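Local coordinates for protein putative amidohydrolase (Unidentified, PDB 3FEQ) that probably acts as a zinc-dependent prolidase of the amidohydrolase superfamily, hydrolysing dipeptides that end in proline, at residues T56-F61 against V378-N383; A96-G101 against L123-R128; S132-S137 against T161-R166. All blocks are in the same frame, centred on the assembly; numbering follows the deposited sequence.

Contact 1. Residues T56-F61 against V378-N383; sequences TVMPGF and VVLDGN
Met58, Leu380 and Val378 share one face of a two-strand ladder and form its oily centre. Leu380 CD2 lies 3.5 Å from Met58 SD. With CG between its backbone N and carbonyl carbon (chi1 59°) and chi2 extended, the methionine carries its sulfur there and to the edge of the Phe61 ring, in its plane. Val378 spreads its branches: CG1 approaches Phe61 CZ, while CG2 settles 3.6 Å from Gly60 CA, where glycine offers bare backbone. On the other face Val57 CB meets Val379 CG2; branched residues suit such extended backbone.

Further out comes the antiparallel backbone. Met58 and Val378 form a hydrogen-bonded pair, with Val378 N giving a nearly straight bond (176°) to Met58 O; Thr56 and Leu380 form the next. At the polar edge the Thr56 hydroxyl, beside its own backbone N, donates to Gly382 O over 2.7 Å, tilted from the carbonyl plane, and so ties the turn after Leu380 to the strand.

Strand 56-66 carries the zinc ligand His65 near its end, with His67 just beyond, and strand 377-380 also pairs with 398-403, consistent with the junction of catalytic barrel and small beta domain found in many amidohydrolases.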
loop_
_atom_site.group_PDB
_atom_site.type_symbol
_atom_site.label_atom_id
_atom_site.label_comp_id
_atom_site.label_asym_id
_atom_site.label_seq_id
_atom_site.Cartn_x
_atom_site.Cartn_y
_atom_site.Cartn_z
ATOM N N THR C 56 -29.422 -48.802 27.492
ATOM C CA THR C 56 -28.365 -48.076 28.174
ATOM C C THR C 56 -28.455 -46.591 27.898
ATOM O O THR C 56 -28.433 -46.164 26.755
ATOM C CB THR C 56 -26.995 -48.579 27.751
ATOM O OG1 THR C 56 -26.872 -49.957 28.115
ATOM C CG2 THR C 56 -25.903 -47.783 28.441
ATOM N N VAL C 57 -28.580 -45.803 28.955
ATOM C CA VAL C 57 -28.539 -44.353 28.816
ATOM C C VAL C 57 -27.214 -43.805 29.348
ATOM O O VAL C 57 -26.859 -44.025 30.510
ATOM C CB VAL C 57 -29.778 -43.661 29.465
ATOM C CG1 VAL C 57 -30.249 -44.414 30.680
ATOM C CG2 VAL C 57 -29.493 -42.207 29.804
ATOM N N MET C 58 -26.451 -43.170 28.461
ATOM C CA MET C 58 -25.133 -42.639 28.811
ATOM C C MET C 58 -24.983 -41.179 28.389
ATOM O O MET C 58 -25.839 -40.654 27.689
ATOM C CB MET C 58 -24.013 -43.515 28.233
ATOM C CG MET C 58 -23.999 -43.673 26.727
ATOM S SD MET C 58 -22.623 -44.731 26.227
ATOM C CE MET C 58 -21.216 -43.806 26.838
ATOM N N PRO C 59 -23.914 -40.503 28.839
ATOM C CA PRO C 59 -23.731 -39.138 28.350
ATOM C C PRO C 59 -23.501 -39.135 26.845
ATOM O O PRO C 59 -22.990 -40.113 26.288
ATOM C CB PRO C 59 -22.462 -38.658 29.073
ATOM C CG PRO C 59 -22.250 -39.606 30.182
ATOM C CD PRO C 59 -22.838 -40.909 29.760
ATOM N N GLY C 60 -23.911 -38.057 26.191
ATOM C CA GLY C 60 -23.673 -37.895 24.770
ATOM C C GLY C 60 -22.190 -37.777 24.504
ATOM O O GLY C 60 -21.445 -37.277 25.352
ATOM N N PHE C 61 -21.760 -38.243 23.335
ATOM C CA PHE C 61 -20.346 -38.351 23.047
ATOM C C PHE C 61 -19.745 -37.012 22.649
ATOM O O PHE C 61 -20.406 -36.179 22.032
ATOM C CB PHE C 61 -20.089 -39.351 21.937
ATOM C CG PHE C 61 -20.805 -40.649 22.103
ATOM C CD1 PHE C 61 -20.865 -41.284 23.334
ATOM C CD2 PHE C 61 -21.349 -41.283 20.997
ATOM C CE1 PHE C 61 -21.507 -42.501 23.464
ATOM C CE2 PHE C 61 -21.983 -42.497 21.120
ATOM C CZ PHE C 61 -22.069 -43.108 22.360
ATOM N N VAL C 378 -27.393 -39.962 25.376
ATOM C CA VAL C 378 -27.601 -40.911 24.306
ATOM C C VAL C 378 -28.331 -42.097 24.901
ATOM O O VAL C 378 -28.040 -42.510 26.023
ATOM C CB VAL C 378 -26.264 -41.365 23.711
ATOM C CG1 VAL C 378 -26.452 -42.579 22.849
ATOM C CG2 VAL C 378 -25.667 -40.259 22.897
ATOM N N VAL C 379 -29.321 -42.602 24.174
ATOM C CA VAL C 379 -29.983 -43.830 24.556
ATOM C C VAL C 379 -29.655 -44.973 23.603
ATOM O O VAL C 379 -29.867 -44.889 22.398
ATOM C CB VAL C 379 -31.487 -43.634 24.729
ATOM C CG1 VAL C 379 -32.195 -44.969 24.805
ATOM C CG2 VAL C 379 -31.755 -42.822 25.972
ATOM N N LEU C 380 -29.161 -46.056 24.185
ATOM C CA LEU C 380 -28.428 -47.068 23.468
ATOM C C LEU C 380 -29.142 -48.404 23.625
ATOM O O LEU C 380 -29.492 -48.799 24.732
ATOM C CB LEU C 380 -27.035 -47.161 24.080
ATOM C CG LEU C 380 -25.810 -46.973 23.202
ATOM C CD1 LEU C 380 -26.111 -46.001 22.089
ATOM C CD2 LEU C 380 -24.665 -46.481 24.058
ATOM N N ASP C 381 -29.347 -49.097 22.511
ATOM C CA ASP C 381 -29.976 -50.419 22.506
ATOM C C ASP C 381 -28.930 -51.525 22.690
ATOM O O ASP C 381 -28.409 -52.080 21.721
ATOM C CB ASP C 381 -30.730 -50.617 21.182
ATOM C CG ASP C 381 -31.513 -51.925 21.125
ATOM O OD1 ASP C 381 -32.291 -52.203 22.060
ATOM O OD2 ASP C 381 -31.381 -52.653 20.116
ATOM N N GLY C 382 -28.625 -51.850 23.938
ATOM C CA GLY C 382 -27.596 -52.831 24.218
ATOM C C GLY C 382 -26.604 -52.258 25.198
ATOM O O GLY C 382 -26.743 -51.119 25.629
ATOM N N ASN C 383 -25.597 -53.044 25.545
ATOM C CA ASN C 383 -24.657 -52.646 26.571
ATOM C C ASN C 383 -23.240 -52.530 26.023
ATOM O O ASN C 383 -22.614 -53.535 25.690
ATOM C CB ASN C 383 -24.711 -53.630 27.733
ATOM C CG ASN C 383 -23.614 -53.395 28.732
ATOM O OD1 ASN C 383 -23.429 -52.275 29.209
ATOM N ND2 ASN C 383 -22.846 -54.439 29.027
#

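Contact 2. Residues A96-G101 against L123-R128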
loop_
_atom_site.group_PDB
_atom_site.type_symbol
_atom_site.label_atom_id
_atom_site.label_comp_id
_atom_site.label_asym_id
_atom_site.label_seq_id
_atom_site.Cartn_x
_atom_site.Cartn_y
_atom_site.Cartn_z
ATOM N N ALA C 96 -25.162 -35.649 10.614
ATOM C CA ALA C 96 -24.777 -37.039 10.734
ATOM C C ALA C 96 -23.989 -37.327 12.019
ATOM O O ALA C 96 -24.224 -38.343 12.677
ATOM C CB ALA C 96 -24.001 -37.477 9.509
ATOM N N MET C 97 -23.084 -36.428 12.397
ATOM C CA MET C 97 -22.329 -36.608 13.644
ATOM C C MET C 97 -23.290 -36.695 14.836
ATOM O O MET C 97 -23.079 -37.479 15.781
ATOM C CB MET C 97 -21.343 -35.461 13.866
ATOM C CG MET C 97 -20.103 -35.485 12.994
ATOM S SD MET C 97 -18.989 -34.150 13.464
ATOM C CE MET C 97 -17.711 -34.349 12.260
ATOM N N LEU C 98 -24.357 -35.902 14.776
ATOM C CA LEU C 98 -25.297 -35.836 15.872
ATOM C C LEU C 98 -26.064 -37.143 15.961
ATOM O O LEU C 98 -26.229 -37.692 17.046
ATOM C CB LEU C 98 -26.249 -34.650 15.710
ATOM C CG LEU C 98 -27.288 -34.441 16.802
ATOM C CD1 LEU C 98 -26.633 -34.053 18.125
ATOM C CD2 LEU C 98 -28.326 -33.404 16.359
ATOM N N SER C 99 -26.451 -37.686 14.809
ATOM C CA SER C 99 -27.206 -38.931 14.786
ATOM C C SER C 99 -26.393 -40.126 15.287
ATOM O O SER C 99 -26.938 -41.057 15.854
ATOM C CB SER C 99 -27.796 -39.205 13.399
ATOM O OG SER C 99 -26.808 -39.683 12.512
ATOM N N ARG C 100 -25.087 -40.088 15.109
ATOM C CA ARG C 100 -24.246 -41.130 15.654
ATOM C C ARG C 100 -24.061 -41.010 17.172
ATOM O O ARG C 100 -23.408 -41.846 17.775
ATOM C CB ARG C 100 -22.891 -41.122 14.956
ATOM C CG ARG C 100 -22.975 -41.433 13.485
ATOM C CD ARG C 100 -21.597 -41.642 12.897
ATOM N NE ARG C 100 -20.922 -40.380 12.620
ATOM C CZ ARG C 100 -21.020 -39.733 11.470
ATOM N NH1 ARG C 100 -21.769 -40.239 10.504
ATOM N NH2 ARG C 100 -20.382 -38.585 11.296
ATOM N N GLY C 101 -24.619 -39.972 17.787
ATOM C CA GLY C 101 -24.523 -39.822 19.240
ATOM C C GLY C 101 -23.533 -38.778 19.744
ATOM O O GLY C 101 -23.360 -38.604 20.945
ATOM N N LEU C 123 -30.581 -23.085 14.586
ATOM C CA LEU C 123 -30.817 -22.746 13.184
ATOM C C LEU C 123 -30.413 -23.928 12.319
ATOM O O LEU C 123 -30.844 -24.066 11.175
ATOM C CB LEU C 123 -30.020 -21.504 12.788
ATOM C CG LEU C 123 -30.753 -20.473 11.931
ATOM C CD1 LEU C 123 -32.034 -20.037 12.609
ATOM C CD2 LEU C 123 -29.870 -19.269 11.702
ATOM N N VAL C 124 -29.606 -24.803 12.901
ATOM C CA VAL C 124 -28.954 -25.863 12.165
ATOM C C VAL C 124 -28.762 -27.043 13.097
ATOM O O VAL C 124 -28.507 -26.871 14.296
ATOM C CB VAL C 124 -27.606 -25.367 11.596
ATOM C CG1 VAL C 124 -26.469 -26.372 11.804
ATOM C CG2 VAL C 124 -27.768 -25.017 10.142
ATOM N N SER C 125 -28.947 -28.243 12.562
ATOM C CA SER C 125 -28.894 -29.439 13.390
ATOM C C SER C 125 -27.493 -30.003 13.451
ATOM O O SER C 125 -26.866 -30.217 12.415
ATOM C CB SER C 125 -29.850 -30.494 12.865
ATOM O OG SER C 125 -30.215 -31.373 13.900
ATOM N N GLY C 126 -27.001 -30.231 14.666
ATOM C CA GLY C 126 -25.637 -30.711 14.864
ATOM C C GLY C 126 -25.190 -30.626 16.309
ATOM O O GLY C 126 -25.926 -30.110 17.146
ATOM N N PRO C 127 -23.990 -31.163 16.618
ATOM C CA PRO C 127 -23.443 -31.133 17.972
ATOM C C PRO C 127 -23.094 -29.717 18.349
ATOM O O PRO C 127 -22.996 -28.870 17.464
ATOM C CB PRO C 127 -22.153 -31.948 17.850
ATOM C CG PRO C 127 -22.286 -32.700 16.559
ATOM C CD PRO C 127 -23.086 -31.847 15.678
ATOM N N ARG C 128 -22.926 -29.463 19.643
ATOM C CA ARG C 128 -22.317 -28.225 20.115
ATOM C C ARG C 128 -20.910 -28.208 19.579
ATOM O O ARG C 128 -20.259 -29.249 19.519
ATOM C CB ARG C 128 -22.314 -28.144 21.647
ATOM C CG ARG C 128 -21.455 -27.022 22.236
ATOM C CD ARG C 128 -21.642 -26.878 23.741
ATOM N NE ARG C 128 -22.280 -28.052 24.320
ATOM C CZ ARG C 128 -23.448 -28.033 24.955
ATOM N NH1 ARG C 128 -23.955 -29.163 25.433
ATOM N NH2 ARG C 128 -24.104 -26.888 25.126
#
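Leu98 points from the last turn of helix 90-99 at the loop, and its two methyls lie against Gly126. With CG anti to the backbone N (chi1 -179°), the side chain projects from the helix and the methyls part: CD2 comes to 3.7 Å from Ser125 OG and also lies against Gly126 N, while CD1 is 4.1 Å from Gly126 O. Leu98 CB is 4.1 Å from Gly126 CA. Glycine suits the place because its phi is 168° and a side chain would be crowded by Pro127 CD.

Met97, one position earlier on the helix, meets the same segment in another manner. Its CB touches Pro127 CG at 4.0 Å, but the rest of the chain, extended beyond CG, leads away toward Val105 and Gln332. The proline ring thus rests against two CB atoms of the helix, Met97 CB at CG and Leu98 CB at CD. A rigid, apolar ring with no N-H to satisfy suits this place, and it packs further on Leu94 and Val105.

Polar groups lie at the margins. Ser125 OG makes a weak hydrogen bond to Asp95 OD1 on helix 90-99. The helix closes in a Schellman motif, Gly101 adopting the positive phi (104°) that glycine tolerates, with Gly101 N bonded to Leu98 O at 2.9 Å. Just before it, Ala96 O accepts from both Ser99 OG and Arg100 N, on one face of its plane, while Arg100 turns off to a salt bridge with Glu394.

In sequence, helix 90-99 is the last helix between the parallel, paired strands 56-66 and 102-107, and the loop 123-127 leads into strand 128-129, which pairs with 102-107. Helix against incoming loop is consistent with the successive beta-alpha units of the TIM barrel of this family.

Contact 3. Residues S132-S137 against T161-R166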
loop_
_atom_site.group_PDB
_atom_site.type_symbol
_atom_site.label_atom_id
_atom_site.label_comp_id
_atom_site.label_asym_id
_atom_site.label_seq_id
_atom_site.Cartn_x
_atom_site.Cartn_y
_atom_site.Cartn_z
ATOM N N SER C 132 -12.092 -23.747 16.914
ATOM C CA SER C 132 -10.722 -23.274 17.001
ATOM C C SER C 132 -10.544 -22.002 16.160
ATOM O O SER C 132 -9.566 -21.264 16.323
ATOM C CB SER C 132 -9.749 -24.378 16.558
ATOM O OG SER C 132 -9.707 -25.450 17.501
ATOM N N GLY C 133 -11.537 -21.719 15.317
ATOM C CA GLY C 133 -11.386 -20.737 14.260
ATOM C C GLY C 133 -10.507 -21.357 13.202
ATOM O O GLY C 133 -10.895 -22.329 12.574
ATOM N N LYS C 134 -9.303 -20.826 13.021
ATOM C CA LYS C 134 -8.402 -21.391 12.036
ATOM C C LYS C 134 -7.105 -21.841 12.667
ATOM O O LYS C 134 -6.544 -21.164 13.519
ATOM C CB LYS C 134 -8.104 -20.391 10.935
ATOM C CG LYS C 134 -9.288 -19.620 10.493
ATOM C CD LYS C 134 -9.140 -19.212 9.040
ATOM C CE LYS C 134 -9.961 -20.103 8.121
ATOM N NZ LYS C 134 -11.417 -20.072 8.427
ATOM N N ALA C 135 -6.630 -22.996 12.234
ATOM C CA ALA C 135 -5.372 -23.519 12.720
ATOM C C ALA C 135 -4.268 -22.549 12.346
ATOM O O ALA C 135 -4.248 -22.010 11.241
ATOM C CB ALA C 135 -5.109 -24.878 12.115
ATOM N N LEU C 136 -3.373 -22.287 13.286
ATOM C CA LEU C 136 -2.182 -21.527 12.963
ATOM C C LEU C 136 -1.119 -22.418 12.330
ATOM O O LEU C 136 -0.932 -23.551 12.746
ATOM C CB LEU C 136 -1.655 -20.849 14.208
ATOM C CG LEU C 136 -2.660 -19.918 14.875
ATOM C CD1 LEU C 136 -1.934 -19.122 15.946
ATOM C CD2 LEU C 136 -3.318 -18.995 13.860
ATOM N N SER C 137 -0.469 -21.930 11.281
ATOM C CA SER C 137 0.592 -22.679 10.633
ATOM C C SER C 137 1.659 -21.715 10.164
ATOM O O SER C 137 1.352 -20.579 9.825
ATOM C CB SER C 137 0.070 -23.497 9.460
ATOM O OG SER C 137 1.145 -24.090 8.748
ATOM N N THR C 161 -14.075 -19.445 3.954
ATOM C CA THR C 161 -14.743 -20.174 5.038
ATOM C C THR C 161 -14.482 -21.667 5.005
ATOM O O THR C 161 -14.827 -22.366 5.944
ATOM C CB THR C 161 -16.270 -19.935 5.107
ATOM O OG1 THR C 161 -16.834 -20.069 3.805
ATOM C CG2 THR C 161 -16.594 -18.546 5.685
ATOM N N GLY C 162 -13.868 -22.145 3.928
ATOM C CA GLY C 162 -13.524 -23.559 3.777
ATOM C C GLY C 162 -12.063 -23.856 4.068
ATOM O O GLY C 162 -11.605 -24.980 3.883
ATOM N N ALA C 163 -11.327 -22.844 4.515
ATOM C CA ALA C 163 -9.927 -23.017 4.858
ATOM C C ALA C 163 -9.751 -23.571 6.275
ATOM O O ALA C 163 -10.298 -23.040 7.226
ATOM C CB ALA C 163 -9.187 -21.708 4.694
ATOM N N ILE C 164 -8.998 -24.655 6.398
ATOM C CA ILE C 164 -8.661 -25.229 7.704
ATOM C C ILE C 164 -7.703 -24.335 8.515
ATOM O O ILE C 164 -7.888 -24.129 9.707
ATOM C CB ILE C 164 -8.076 -26.658 7.526
ATOM C CG1 ILE C 164 -9.157 -27.588 6.991
ATOM C CG2 ILE C 164 -7.523 -27.217 8.814
ATOM C CD1 ILE C 164 -10.482 -27.477 7.716
ATOM N N ALA C 165 -6.710 -23.765 7.847
ATOM C CA ALA C 165 -5.664 -23.029 8.537
ATOM C C ALA C 165 -5.461 -21.623 8.005
ATOM O O ALA C 165 -6.050 -21.240 7.003
ATOM C CB ALA C 165 -4.351 -23.807 8.482
ATOM N N ARG C 166 -4.632 -20.858 8.707
ATOM C CA ARG C 166 -3.996 -19.649 8.183
ATOM C C ARG C 166 -2.464 -19.704 8.362
ATOM O O ARG C 166 -1.947 -20.306 9.305
ATOM C CB ARG C 166 -4.548 -18.417 8.907
ATOM C CG ARG C 166 -4.510 -18.521 10.437
ATOM C CD ARG C 166 -5.187 -17.332 11.112
ATOM N NE ARG C 166 -4.580 -16.063 10.724
ATOM C CZ ARG C 166 -4.843 -14.897 11.311
ATOM N NH1 ARG C 166 -5.704 -14.826 12.320
ATOM N NH2 ARG C 166 -4.230 -13.803 10.900
#
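Arg166 and Leu136 lie side by side, pointing the same way from neighbouring parallel strands. From CB, on the face of the sheet that Leu136 shares, the arginine turns so that CG stands between its backbone N and carbonyl carbon (chi1 51°). There CG meets Leu136 CD2 at 3.7 Å and Lys134 CB at 4.1 Å, and passes near Ala135 O. CD keeps to the same leucine methyl, which also lies obliquely by the guanidinium. A bend at chi3 then carries the charged tip to helix 171-184, where NH1 forms salt bridges with Glu180 and Glu181. A long side chain fits here: its methylenes pair with leucine and its charge reaches acidic partners.

The backbones form a parallel ladder. Ala135 N bonds to a lone pair of Ile164 O at 3.0 Å, Arg166 N to Ala135 O at 2.8 Å, and Ser137 N to Arg166 O. Through Leu136, strand 135-137 is also bonded to strand 189-192, placing it between two strands, consistent with the TIM-barrel wall of this family. On the opposite face small residues let the strands close up, Ala135 CB and Ala165 CB lying 3.9 Å apart. Lys134 runs toward the loop, its CE 3.9 Å from Ala163 CB. Beside it, Ile164 turns away from this ladder and packs on His67, a zinc ligand.

All three contacts are largely buried, but they lie in different parts of the fold. Contacts 1 and 2 are neighbours: Phe61 N lies 2.9 Å from Gly101 O, a probable hydrogen bond that joins the strand leaving the small beta domain to the end of helix 90-99. Contact 3 lies across the chain's centre from contact 1, their centres about 33 Å apart, and close to the zinc ions. Contacts 1 and 3 are strand pairings, antiparallel and parallel respectively, held by backbone hydrogen bonds; contact 2 joins helix to loop by apolar packing. Contact 1 closes the long loop of chain that contains the other two, which follow one another in sequence.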